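Local structure of inactive dihydroorotase-like domain (Chaetomium thermophilum, 5NNL) at residues Lys163-Gly168 with Val175-Cys180; Ile213-Ile218 with Lys269-Leu274; Ile44-Lys49 with Ser97-Phe102; Gly93-Leu98 with Asp120-His125. The protein adopts the (beta/alpha)8-barrel fold of the amidohydrolase superfamily as an inactive dihydroorotase-like domain. All blocks are in the same frame, centred on the assembly; numbering follows the deposited sequence.

Contact 1 (Lys163-Gly168 with Val175-Cys180); sequences KLITLG and VTCDVC
Helix 159-170 runs back over strand 175-180, I165 and G168 facing V175 and C177, with 8.7 Å between the axes of the two short segments and 150° between their directions. This is the second half of a beta-alpha-beta unit of the (beta/alpha)8 barrel, in which strand 151-153, the helix and strand 175-180 follow one another. The backbones are nearest at G168 and V175, whose CA atoms are 7.0 Å apart, close to the turn between helix and strand. From the helix, I165 carries most of the contact, and its two branches do different work. CG1 stands anti to the carbonyl carbon (chi1 -70°) and carries CD1 outward until it rests on C177 CB at 4.0 Å. CG2, on the other branch, comes within 4.3 Å of V175 CG2. The second methyl of V175 turns toward the helix backbone, its CG1 lying 4.2 Å from I165 O. Alternate residues of the strand serve opposite sides of the barrel wall. V175 and C177 face the helix, and V175 also touches L141 of helix 134-146, whereas T176 and D178 turn inward and bond to H152. The side chains meet through apolar groups, and the thiol takes part as a hydrophobic group: C177 SG lies 4.1 Å from I165 CG2.

Contact 2 (Ile213-Ile218 with Lys269-Leu274); sequences IDVFSI and KEIFEL
The flat carboxylate of D214 plays no part in meeting I271, which touches this residue through the aliphatic CB; D214 OD2 instead forms a salt bridge with K169 NZ and accepts a hydrogen bond from C177 N. The other flat group nearby, the ring of F272, packs edge-to-face with H152 and takes no part in the touch. The contact itself therefore rests on the terminal methyl of I271. With CG1 anti to the carbonyl carbon (chi1 -69°) and the chain extended beyond it (chi2 163°), I271 reaches out from the end of helix 257-271 to the beginning of strand 215-217, the last of the eight parallel barrel strands. There CD1 meets two residues at once, D214 CB at 3.9 Å and V215 CG2 at 3.8 Å. The V215 and I271 side chains lie alongside one another, running opposite ways. Just beyond I271 the helix closes in a Schellman motif: L274 N bonds to K269 O at 2.9 Å, E273 N makes a weak bond to E270 O, and E273 has positive phi (54°). I271 also touches T176, an inward-facing residue, which places this helix end at the N-terminal mouth of the barrel. Farther back on the same helix, R263 NE bonds to I213 O, and N267 ND2 to D214 O. The chemistry implies a division of labour: the I271 methyl supplies small, non-directional apolar packing, while the directional hold between strand and helix probably comes from the neighbouring polar bonds.

Contact 3 (Ile44-Lys49 with Ser97-Phe102); sequences IMPVSK and SLFIPF
S97 OG is gripped by S77 OG and R43 NE, and from this tied position the chain runs into strand 98-100, where F99 meets P46 and V47. In the (beta/alpha)8 barrel the contact reaches from the loop after strand 39-44 past one intervening strand, 73-79, to strand 98-100. L98 and I100 turn out to helix 111-121, whereas F99 points to the inside of the barrel. Its CG lies anti to the backbone N (chi1 -180°), which swings the ring away from its own strand and across to the loop. P46 approaches from the root of the side chain: its CG sits 3.5 Å from F99 CB and 4.0 Å from F99 CD2. V47 comes in farther along, its CG2 being 3.9 Å from F99 CE2. Both come at a slant to the ring, their side chains set roughly perpendicular to that of F99. The CG2 branch of V47 is the one anti to the carbonyl carbon, which aims it at the ring. T79 of the middle strand touches P46, V47 and P101, so the intervening strand takes part in the same cluster. The interaction is wholly apolar, and on F99 it involves CB, CG and the CD2-CE2 side of the ring. On one face of the F99 ring lies P101 N, 4.2 Å above the plane and offset toward the rim.

Contact 4 (Gly93-Leu98 with Asp120-His125); sequences GEVGSL and DAWPKH
L98 and W122 have the nearest CA atoms of the two segments, 8.1 Å apart, where the loop after helix 85-89 enters strand 98-100 and the chain leaves helix 111-121. W122 is the first residue to abandon helical geometry. With chi1 at -175°, trans to its own amide nitrogen, the W122 indole reaches across to the incoming loop. L98 covers one face: its CB stands 3.5 Å from the centroid of the six-membered ring and only 14° off the normal, a CH-pi contact made almost squarely. The L98 side chain then continues over the ring fusion, with CD2 3.9 Å from W122 CD2. On the opposite face P123 CD lies 3.4 Å above the ring plane, toward the rim, so the indole is sandwiched between a leucine and the proline that follows it. V95 closes the far edge in the plane of the ring, its CG2 3.8 Å from W122 CH2. The loop backbone also presses in, S97 C being 3.6 Å from W122 CZ2. A bond from NE1 to K126 O, beyond the segment, helps to fix the rotation of the indole. I78 of strand 73-79 touches V95, L98 and W122 together. The return of a helix end to the start of the strand that precedes it is characteristic of the (beta/alpha)8 barrel, and here a tryptophan fills that junction at the N-terminal side of the strands.

All four contacts belong to one barrel. Contacts 1 and 2, with centres 13 Å apart, are joined through the neighbouring strands 175-180 and 215-217: C177 O and D214 N are 3.1 Å apart, D178 OD2 and S217 OG 3.0 Å, both probable hydrogen bonds. Contacts 3 and 4 share S97 and L98 and use opposite sides of strand 98-100, F99 facing inward in contact 3 and L98 outward in contact 4. F272 of contact 2 bridges to them, its CE2 lying 4.2 Å from S97 CB. Contacts 1 and 3 stay separate, with nearest atoms about 7 Å apart, and contacts 1 and 4 are farther still, about 10 Å at their nearest atoms.

Contact 1 (Lys163-Gly168 with Val175-Cys180)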
loop_
_atom_site.group_PDB
_atom_site.type_symbol
_atom_site.label_atom_id
_atom_site.label_comp_id
_atom_site.label_asym_id
_atom_site.label_seq_id
_atom_site.Cartn_x
_atom_site.Cartn_y
_atom_site.Cartn_z
ATOM N N LYS A 163 -14.329 13.667 -1.104
ATOM C CA LYS A 163 -14.769 15.047 -0.947
ATOM C C LYS A 163 -14.666 15.509 0.500
ATOM O O LYS A 163 -14.366 16.681 0.754
ATOM C CB LYS A 163 -16.200 15.206 -1.452
ATOM C CG LYS A 163 -16.314 15.154 -2.970
ATOM C CD LYS A 163 -17.648 15.678 -3.455
ATOM C CE LYS A 163 -17.741 17.193 -3.301
ATOM N NZ LYS A 163 -18.923 17.748 -4.013
ATOM N N LEU A 164 -14.910 14.616 1.459
ATOM C CA LEU A 164 -14.690 14.971 2.857
ATOM C C LEU A 164 -13.214 15.221 3.126
ATOM O O LEU A 164 -12.858 16.145 3.866
ATOM C CB LEU A 164 -15.229 13.868 3.770
ATOM C CG LEU A 164 -14.987 14.052 5.271
ATOM C CD1 LEU A 164 -15.685 15.298 5.796
ATOM C CD2 LEU A 164 -15.443 12.820 6.032
ATOM N N ILE A 165 -12.337 14.415 2.526
ATOM C CA ILE A 165 -10.902 14.631 2.682
ATOM C C ILE A 165 -10.500 15.960 2.056
ATOM O O ILE A 165 -9.701 16.712 2.625
ATOM C CB ILE A 165 -10.125 13.443 2.084
ATOM C CG1 ILE A 165 -10.321 12.201 2.958
ATOM C CG2 ILE A 165 -8.633 13.757 1.961
ATOM C CD1 ILE A 165 -10.036 10.894 2.252
ATOM N N THR A 166 -11.057 16.278 0.883
ATOM C CA THR A 166 -10.813 17.577 0.263
ATOM C C THR A 166 -11.163 18.710 1.222
ATOM O O THR A 166 -10.395 19.665 1.386
ATOM C CB THR A 166 -11.630 17.706 -1.025
ATOM O OG1 THR A 166 -11.264 16.664 -1.939
ATOM C CG2 THR A 166 -11.401 19.064 -1.681
ATOM N N LEU A 167 -12.331 18.619 1.862
ATOM C CA LEU A 167 -12.749 19.668 2.785
ATOM C C LEU A 167 -11.800 19.764 3.972
ATOM O O LEU A 167 -11.417 20.866 4.384
ATOM C CB LEU A 167 -14.182 19.409 3.255
ATOM C CG LEU A 167 -14.813 20.479 4.149
ATOM C CD1 LEU A 167 -14.938 21.800 3.416
ATOM C CD2 LEU A 167 -16.173 20.016 4.652
ATOM N N GLY A 168 -11.407 18.623 4.539
ATOM C CA GLY A 168 -10.447 18.650 5.628
ATOM C C GLY A 168 -9.149 19.327 5.230
ATOM O O GLY A 168 -8.594 20.126 5.990
ATOM N N VAL A 175 -4.312 15.831 6.993
ATOM C CA VAL A 175 -4.768 14.558 6.448
ATOM C C VAL A 175 -4.134 14.335 5.082
ATOM O O VAL A 175 -4.001 15.268 4.282
ATOM C CB VAL A 175 -6.310 14.489 6.363
ATOM C CG1 VAL A 175 -6.861 15.625 5.550
ATOM C CG2 VAL A 175 -6.760 13.148 5.796
ATOM N N THR A 176 -3.730 13.092 4.832
ATOM C CA THR A 176 -3.314 12.634 3.515
ATOM C C THR A 176 -4.066 11.347 3.208
ATOM O O THR A 176 -4.706 10.761 4.083
ATOM C CB THR A 176 -1.796 12.403 3.440
ATOM O OG1 THR A 176 -1.417 11.361 4.348
ATOM C CG2 THR A 176 -1.039 13.676 3.791
ATOM N N CYS A 177 -4.004 10.900 1.955
ATOM C CA CYS A 177 -4.743 9.702 1.588
ATOM C C CYS A 177 -4.102 9.020 0.392
ATOM O O CYS A 177 -3.303 9.612 -0.337
ATOM C CB CYS A 177 -6.208 10.020 1.261
ATOM S SG CYS A 177 -6.424 11.058 -0.205
ATOM N N ASP A 178 -4.485 7.760 0.192
ATOM C CA ASP A 178 -4.104 7.017 -0.996
ATOM C C ASP A 178 -5.320 6.311 -1.578
ATOM O O ASP A 178 -6.358 6.166 -0.927
ATOM C CB ASP A 178 -2.998 5.980 -0.712
ATOM C CG ASP A 178 -3.471 4.823 0.151
ATOM O OD1 ASP A 178 -3.136 4.801 1.355
ATOM O OD2 ASP A 178 -4.171 3.929 -0.374
ATOM N N VAL A 179 -5.179 5.900 -2.835
ATOM C CA VAL A 179 -6.111 4.985 -3.475
ATOM C C VAL A 179 -5.305 3.805 -3.989
ATOM O O VAL A 179 -4.144 3.945 -4.385
ATOM C CB VAL A 179 -6.911 5.639 -4.629
ATOM C CG1 VAL A 179 -7.537 6.944 -4.178
ATOM C CG2 VAL A 179 -6.035 5.867 -5.842
ATOM N N CYS A 180 -5.925 2.634 -3.974
ATOM C CA CYS A 180 -5.325 1.473 -4.611
ATOM C C CYS A 180 -5.380 1.641 -6.122
ATOM O O CYS A 180 -6.378 2.113 -6.671
ATOM C CB CYS A 180 -6.053 0.196 -4.201
ATOM S SG CYS A 180 -6.206 -0.033 -2.423
#

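Contact 2 (Ile213-Ile218 with Lys269-Leu274)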
loop_
_atom_site.group_PDB
_atom_site.type_symbol
_atom_site.label_atom_id
_atom_site.label_comp_id
_atom_site.label_asym_id
_atom_site.label_seq_id
_atom_site.Cartn_x
_atom_site.Cartn_y
_atom_site.Cartn_z
ATOM N N ILE A 213 -5.299 13.291 -3.920
ATOM C CA ILE A 213 -4.734 11.985 -3.610
ATOM C C ILE A 213 -3.219 12.129 -3.543
ATOM O O ILE A 213 -2.574 12.501 -4.529
ATOM C CB ILE A 213 -5.158 10.943 -4.654
ATOM C CG1 ILE A 213 -6.685 10.941 -4.799
ATOM C CG2 ILE A 213 -4.661 9.562 -4.261
ATOM C CD1 ILE A 213 -7.205 10.114 -5.950
ATOM N N ASP A 214 -2.651 11.850 -2.373
ATOM C CA ASP A 214 -1.224 12.034 -2.142
ATOM C C ASP A 214 -0.398 10.830 -2.569
ATOM O O ASP A 214 0.751 11.000 -2.992
ATOM C CB ASP A 214 -0.975 12.327 -0.658
ATOM C CG ASP A 214 -1.734 13.548 -0.172
ATOM O OD1 ASP A 214 -1.366 14.680 -0.558
ATOM O OD2 ASP A 214 -2.723 13.377 0.571
ATOM N N VAL A 215 -0.964 9.623 -2.494
ATOM C CA VAL A 215 -0.204 8.389 -2.642
ATOM C C VAL A 215 -1.010 7.363 -3.426
ATOM O O VAL A 215 -2.235 7.279 -3.307
ATOM C CB VAL A 215 0.183 7.812 -1.259
ATOM C CG1 VAL A 215 0.882 6.459 -1.397
ATOM C CG2 VAL A 215 1.055 8.790 -0.495
ATOM N N PHE A 216 -0.303 6.569 -4.227
ATOM C CA PHE A 216 -0.846 5.344 -4.793
ATOM C C PHE A 216 -0.321 4.161 -3.994
ATOM O O PHE A 216 0.859 4.118 -3.634
ATOM C CB PHE A 216 -0.450 5.171 -6.263
ATOM C CG PHE A 216 -1.183 6.076 -7.218
ATOM C CD1 PHE A 216 -2.537 6.331 -7.072
ATOM C CD2 PHE A 216 -0.512 6.654 -8.278
ATOM C CE1 PHE A 216 -3.197 7.154 -7.961
ATOM C CE2 PHE A 216 -1.168 7.475 -9.168
ATOM C CZ PHE A 216 -2.507 7.725 -9.014
ATOM N N SER A 217 -1.198 3.202 -3.718
ATOM C CA SER A 217 -0.799 1.960 -3.079
ATOM C C SER A 217 -1.294 0.795 -3.918
ATOM O O SER A 217 -2.140 0.950 -4.801
ATOM C CB SER A 217 -1.351 1.842 -1.649
ATOM O OG SER A 217 -2.757 1.668 -1.663
ATOM N N ILE A 218 -0.733 -0.377 -3.654
ATOM C CA ILE A 218 -1.261 -1.606 -4.229
ATOM C C ILE A 218 -2.397 -2.153 -3.379
ATOM O O ILE A 218 -3.501 -2.393 -3.879
ATOM C CB ILE A 218 -0.120 -2.627 -4.397
ATOM C CG1 ILE A 218 0.939 -2.027 -5.329
ATOM C CG2 ILE A 218 -0.668 -3.961 -4.906
ATOM C CD1 ILE A 218 1.960 -2.997 -5.829
ATOM N N LYS A 269 7.171 8.863 0.952
ATOM C CA LYS A 269 8.393 8.943 1.738
ATOM C C LYS A 269 8.257 9.961 2.866
ATOM O O LYS A 269 8.707 9.714 3.990
ATOM C CB LYS A 269 9.550 9.293 0.807
ATOM C CG LYS A 269 10.917 9.328 1.436
ATOM C CD LYS A 269 11.951 9.605 0.349
ATOM C CE LYS A 269 13.335 9.851 0.902
ATOM N NZ LYS A 269 14.290 10.077 -0.223
ATOM N N GLU A 270 7.628 11.103 2.591
ATOM C CA GLU A 270 7.499 12.139 3.610
ATOM C C GLU A 270 6.409 11.799 4.618
ATOM O O GLU A 270 6.595 11.983 5.827
ATOM C CB GLU A 270 7.203 13.485 2.953
ATOM C CG GLU A 270 7.459 14.682 3.851
ATOM C CD GLU A 270 6.361 15.721 3.754
ATOM O OE1 GLU A 270 5.319 15.549 4.424
ATOM O OE2 GLU A 270 6.536 16.700 2.996
ATOM N N ILE A 271 5.269 11.299 4.138
ATOM C CA ILE A 271 4.138 11.016 5.018
ATOM C C ILE A 271 4.511 9.954 6.041
ATOM O O ILE A 271 4.125 10.037 7.215
ATOM C CB ILE A 271 2.917 10.599 4.178
ATOM C CG1 ILE A 271 2.398 11.803 3.387
ATOM C CG2 ILE A 271 1.813 10.022 5.052
ATOM C CD1 ILE A 271 1.474 11.444 2.245
ATOM N N PHE A 272 5.263 8.942 5.621
ATOM C CA PHE A 272 5.623 7.839 6.498
ATOM C C PHE A 272 7.055 7.934 7.010
ATOM O O PHE A 272 7.556 6.973 7.601
ATOM C CB PHE A 272 5.386 6.511 5.779
ATOM C CG PHE A 272 3.930 6.159 5.651
ATOM C CD1 PHE A 272 3.195 6.582 4.557
ATOM C CD2 PHE A 272 3.290 5.429 6.642
ATOM C CE1 PHE A 272 1.851 6.271 4.443
ATOM C CE2 PHE A 272 1.947 5.114 6.534
ATOM C CZ PHE A 272 1.226 5.536 5.433
ATOM N N GLU A 273 7.713 9.077 6.814
ATOM C CA GLU A 273 9.030 9.336 7.392
ATOM C C GLU A 273 10.013 8.222 7.037
ATOM O O GLU A 273 10.703 7.667 7.894
ATOM C CB GLU A 273 8.924 9.508 8.908
ATOM C CG GLU A 273 7.997 10.640 9.333
ATOM C CD GLU A 273 7.279 10.355 10.639
ATOM O OE1 GLU A 273 7.779 9.521 11.427
ATOM O OE2 GLU A 273 6.209 10.963 10.870
ATOM N N LEU A 274 10.069 7.893 5.752
ATOM C CA LEU A 274 10.932 6.825 5.274
ATOM C C LEU A 274 12.297 7.377 4.880
ATOM O O LEU A 274 12.428 8.516 4.425
ATOM C CB LEU A 274 10.283 6.105 4.091
ATOM C CG LEU A 274 8.899 5.524 4.390
ATOM C CD1 LEU A 274 8.289 4.899 3.142
ATOM C CD2 LEU A 274 8.965 4.506 5.522
#

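Contact 3 (Ile44-Lys49 with Ser97-Phe102)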
loop_
_atom_site.group_PDB
_atom_site.type_symbol
_atom_site.label_atom_id
_atom_site.label_comp_id
_atom_site.label_asym_id
_atom_site.label_seq_id
_atom_site.Cartn_x
_atom_site.Cartn_y
_atom_site.Cartn_z
ATOM N N ILE A 44 4.407 -3.212 5.107
ATOM C CA ILE A 44 3.652 -4.454 5.173
ATOM C C ILE A 44 2.337 -4.189 5.893
ATOM O O ILE A 44 2.323 -3.655 7.009
ATOM C CB ILE A 44 4.465 -5.549 5.884
ATOM C CG1 ILE A 44 5.864 -5.672 5.265
ATOM C CG2 ILE A 44 3.736 -6.877 5.820
ATOM C CD1 ILE A 44 5.865 -5.969 3.779
ATOM N N MET A 45 1.234 -4.555 5.254
ATOM C CA MET A 45 -0.082 -4.368 5.850
ATOM C C MET A 45 -0.211 -5.262 7.076
ATOM O O MET A 45 -0.082 -6.488 6.953
ATOM C CB MET A 45 -1.176 -4.690 4.837
ATOM C CG MET A 45 -1.145 -3.801 3.598
ATOM S SD MET A 45 -2.445 -4.185 2.415
ATOM C CE MET A 45 -3.898 -3.700 3.343
ATOM N N PRO A 46 -0.468 -4.711 8.265
ATOM C CA PRO A 46 -0.511 -5.560 9.470
ATOM C C PRO A 46 -1.642 -6.578 9.471
ATOM O O PRO A 46 -1.571 -7.549 10.233
ATOM C CB PRO A 46 -0.666 -4.547 10.614
ATOM C CG PRO A 46 -1.254 -3.321 9.977
ATOM C CD PRO A 46 -0.749 -3.297 8.563
ATOM N N VAL A 47 -2.674 -6.397 8.653
ATOM C CA VAL A 47 -3.791 -7.331 8.573
ATOM C C VAL A 47 -3.538 -8.266 7.399
ATOM O O VAL A 47 -3.407 -7.818 6.253
ATOM C CB VAL A 47 -5.131 -6.590 8.425
ATOM C CG1 VAL A 47 -6.281 -7.563 8.175
ATOM C CG2 VAL A 47 -5.411 -5.743 9.672
ATOM N N SER A 48 -3.478 -9.565 7.676
ATOM C CA SER A 48 -3.191 -10.570 6.667
ATOM C C SER A 48 -4.428 -11.453 6.446
ATOM O O SER A 48 -5.552 -11.061 6.792
ATOM C CB SER A 48 -1.940 -11.349 7.092
ATOM O OG SER A 48 -2.051 -11.848 8.414
ATOM N N LYS A 49 -4.225 -12.636 5.857
ATOM C CA LYS A 49 -5.348 -13.470 5.429
ATOM C C LYS A 49 -6.274 -13.810 6.595
ATOM O O LYS A 49 -7.444 -13.409 6.615
ATOM C CB LYS A 49 -4.820 -14.741 4.762
ATOM C CG LYS A 49 -5.876 -15.823 4.507
ATOM C CD LYS A 49 -5.816 -16.339 3.081
ATOM C CE LYS A 49 -6.476 -17.709 2.916
ATOM N NZ LYS A 49 -7.879 -17.618 2.409
ATOM N N SER A 97 4.331 2.379 11.765
ATOM C CA SER A 97 3.014 2.991 11.634
ATOM C C SER A 97 1.993 2.207 12.446
ATOM O O SER A 97 2.168 1.016 12.716
ATOM C CB SER A 97 2.572 3.037 10.174
ATOM O OG SER A 97 2.324 1.724 9.707
ATOM N N LEU A 98 0.904 2.889 12.793
ATOM C CA LEU A 98 -0.241 2.272 13.451
ATOM C C LEU A 98 -1.424 2.246 12.494
ATOM O O LEU A 98 -1.809 3.286 11.948
ATOM C CB LEU A 98 -0.620 3.032 14.723
ATOM C CG LEU A 98 -1.935 2.616 15.392
ATOM C CD1 LEU A 98 -1.869 1.159 15.810
ATOM C CD2 LEU A 98 -2.241 3.506 16.589
ATOM N N PHE A 99 -2.003 1.065 12.306
ATOM C CA PHE A 99 -3.181 0.890 11.471
ATOM C C PHE A 99 -4.423 0.769 12.349
ATOM O O PHE A 99 -4.481 -0.096 13.231
ATOM C CB PHE A 99 -3.035 -0.345 10.582
ATOM C CG PHE A 99 -4.214 -0.588 9.685
ATOM C CD1 PHE A 99 -4.588 0.351 8.737
ATOM C CD2 PHE A 99 -4.946 -1.758 9.784
ATOM C CE1 PHE A 99 -5.672 0.126 7.907
ATOM C CE2 PHE A 99 -6.031 -1.987 8.959
ATOM C CZ PHE A 99 -6.395 -1.044 8.021
ATOM N N ILE A 100 -5.400 1.624 12.101
ATOM C CA ILE A 100 -6.646 1.650 12.868
ATOM C C ILE A 100 -7.792 1.308 11.934
ATOM O O ILE A 100 -8.326 2.176 11.238
ATOM C CB ILE A 100 -6.870 3.018 13.535
ATOM C CG1 ILE A 100 -5.679 3.380 14.422
ATOM C CG2 ILE A 100 -8.158 2.981 14.354
ATOM C CD1 ILE A 100 -5.796 4.725 15.108
ATOM N N PRO A 101 -8.223 0.049 11.895
ATOM C CA PRO A 101 -9.492 -0.282 11.254
ATOM C C PRO A 101 -10.626 -0.236 12.265
ATOM O O PRO A 101 -10.445 -0.490 13.457
ATOM C CB PRO A 101 -9.250 -1.709 10.751
ATOM C CG PRO A 101 -8.362 -2.309 11.841
ATOM C CD PRO A 101 -7.562 -1.155 12.438
ATOM N N PHE A 102 -11.818 0.098 11.777
ATOM C CA PHE A 102 -12.966 0.222 12.666
ATOM C C PHE A 102 -13.756 -1.073 12.820
ATOM O O PHE A 102 -14.602 -1.159 13.719
ATOM C CB PHE A 102 -13.892 1.334 12.173
ATOM C CG PHE A 102 -13.523 2.694 12.687
ATOM C CD1 PHE A 102 -14.277 3.299 13.676
ATOM C CD2 PHE A 102 -12.417 3.362 12.191
ATOM C CE1 PHE A 102 -13.945 4.548 14.152
ATOM C CE2 PHE A 102 -12.075 4.613 12.664
ATOM C CZ PHE A 102 -12.842 5.208 13.647
#

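Contact 4 (Gly93-Leu98 with Asp120-His125)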
loop_
_atom_site.group_PDB
_atom_site.type_symbol
_atom_site.label_atom_id
_atom_site.label_comp_id
_atom_site.label_asym_id
_atom_site.label_seq_id
_atom_site.Cartn_x
_atom_site.Cartn_y
_atom_site.Cartn_z
ATOM N N GLY A 93 8.627 1.478 18.598
ATOM C CA GLY A 93 9.921 1.637 17.960
ATOM C C GLY A 93 10.274 0.530 16.987
ATOM O O GLY A 93 11.193 0.700 16.180
ATOM N N GLU A 94 9.572 -0.600 17.047
ATOM C CA GLU A 94 9.827 -1.719 16.150
ATOM C C GLU A 94 8.969 -1.693 14.889
ATOM O O GLU A 94 9.253 -2.450 13.955
ATOM C CB GLU A 94 9.602 -3.037 16.894
ATOM C CG GLU A 94 10.483 -3.197 18.133
ATOM C CD GLU A 94 10.205 -4.476 18.900
ATOM O OE1 GLU A 94 10.176 -5.557 18.272
ATOM O OE2 GLU A 94 10.007 -4.400 20.132
ATOM N N VAL A 95 7.935 -0.853 14.836
ATOM C CA VAL A 95 7.088 -0.719 13.658
ATOM C C VAL A 95 7.171 0.722 13.168
ATOM O O VAL A 95 7.697 1.605 13.845
ATOM C CB VAL A 95 5.626 -1.128 13.932
ATOM C CG1 VAL A 95 5.536 -2.624 14.210
ATOM C CG2 VAL A 95 5.046 -0.326 15.090
ATOM N N GLY A 96 6.647 0.949 11.967
ATOM C CA GLY A 96 6.730 2.255 11.346
ATOM C C GLY A 96 5.408 2.996 11.284
ATOM O O GLY A 96 5.361 4.133 10.802
ATOM N N SER A 97 4.331 2.379 11.765
ATOM C CA SER A 97 3.014 2.991 11.634
ATOM C C SER A 97 1.993 2.207 12.446
ATOM O O SER A 97 2.168 1.016 12.716
ATOM C CB SER A 97 2.572 3.037 10.174
ATOM O OG SER A 97 2.324 1.724 9.707
ATOM N N LEU A 98 0.904 2.889 12.793
ATOM C CA LEU A 98 -0.241 2.272 13.451
ATOM C C LEU A 98 -1.424 2.246 12.494
ATOM O O LEU A 98 -1.809 3.286 11.948
ATOM C CB LEU A 98 -0.620 3.032 14.723
ATOM C CG LEU A 98 -1.935 2.616 15.392
ATOM C CD1 LEU A 98 -1.869 1.159 15.810
ATOM C CD2 LEU A 98 -2.241 3.506 16.589
ATOM N N ASP A 120 -4.018 8.722 22.330
ATOM C CA ASP A 120 -3.342 9.133 23.559
ATOM C C ASP A 120 -2.057 8.348 23.815
ATOM O O ASP A 120 -1.106 8.896 24.386
ATOM C CB ASP A 120 -4.283 8.966 24.754
ATOM C CG ASP A 120 -5.519 9.833 24.650
ATOM O OD1 ASP A 120 -5.437 10.918 24.036
ATOM O OD2 ASP A 120 -6.573 9.433 25.184
ATOM N N ALA A 121 -2.009 7.076 23.416
ATOM C CA ALA A 121 -0.892 6.193 23.730
ATOM C C ALA A 121 0.159 6.119 22.628
ATOM O O ALA A 121 1.268 5.637 22.883
ATOM C CB ALA A 121 -1.416 4.782 24.014
ATOM N N TRP A 122 -0.152 6.586 21.421
ATOM C CA TRP A 122 0.748 6.411 20.287
ATOM C C TRP A 122 1.576 7.673 20.058
ATOM O O TRP A 122 1.054 8.784 20.186
ATOM C CB TRP A 122 -0.057 6.082 19.028
ATOM C CG TRP A 122 0.759 5.770 17.806
ATOM C CD1 TRP A 122 1.026 6.610 16.768
ATOM C CD2 TRP A 122 1.394 4.524 17.487
ATOM N NE1 TRP A 122 1.788 5.968 15.823
ATOM C CE2 TRP A 122 2.031 4.687 16.243
ATOM C CE3 TRP A 122 1.486 3.289 18.136
ATOM C CZ2 TRP A 122 2.755 3.662 15.634
ATOM C CZ3 TRP A 122 2.205 2.271 17.529
ATOM C CH2 TRP A 122 2.828 2.465 16.291
ATOM N N PRO A 123 2.868 7.559 19.735
ATOM C CA PRO A 123 3.689 8.766 19.558
ATOM C C PRO A 123 3.114 9.701 18.501
ATOM O O PRO A 123 2.664 9.269 17.437
ATOM C CB PRO A 123 5.053 8.209 19.137
ATOM C CG PRO A 123 5.086 6.836 19.699
ATOM C CD PRO A 123 3.675 6.329 19.637
ATOM N N LYS A 124 3.157 11.003 18.801
ATOM C CA LYS A 124 2.506 11.991 17.945
ATOM C C LYS A 124 3.178 12.109 16.584
ATOM O O LYS A 124 2.516 12.460 15.600
ATOM C CB LYS A 124 2.488 13.356 18.635
ATOM C CG LYS A 124 1.917 14.477 17.770
ATOM C CD LYS A 124 1.483 15.676 18.610
ATOM C CE LYS A 124 2.362 16.900 18.384
ATOM N NZ LYS A 124 1.857 17.757 17.278
ATOM N N HIS A 125 4.477 11.833 16.502
ATOM C CA HIS A 125 5.220 11.955 15.256
ATOM C C HIS A 125 5.431 10.616 14.558
ATOM O O HIS A 125 6.242 10.534 13.632
ATOM C CB HIS A 125 6.567 12.634 15.514
ATOM C CG HIS A 125 6.459 14.107 15.766
ATOM N ND1 HIS A 125 5.383 14.856 15.339
ATOM C CD2 HIS A 125 7.290 14.968 16.399
ATOM C CE1 HIS A 125 5.557 16.115 15.697
ATOM N NE2 HIS A 125 6.706 16.211 16.342
#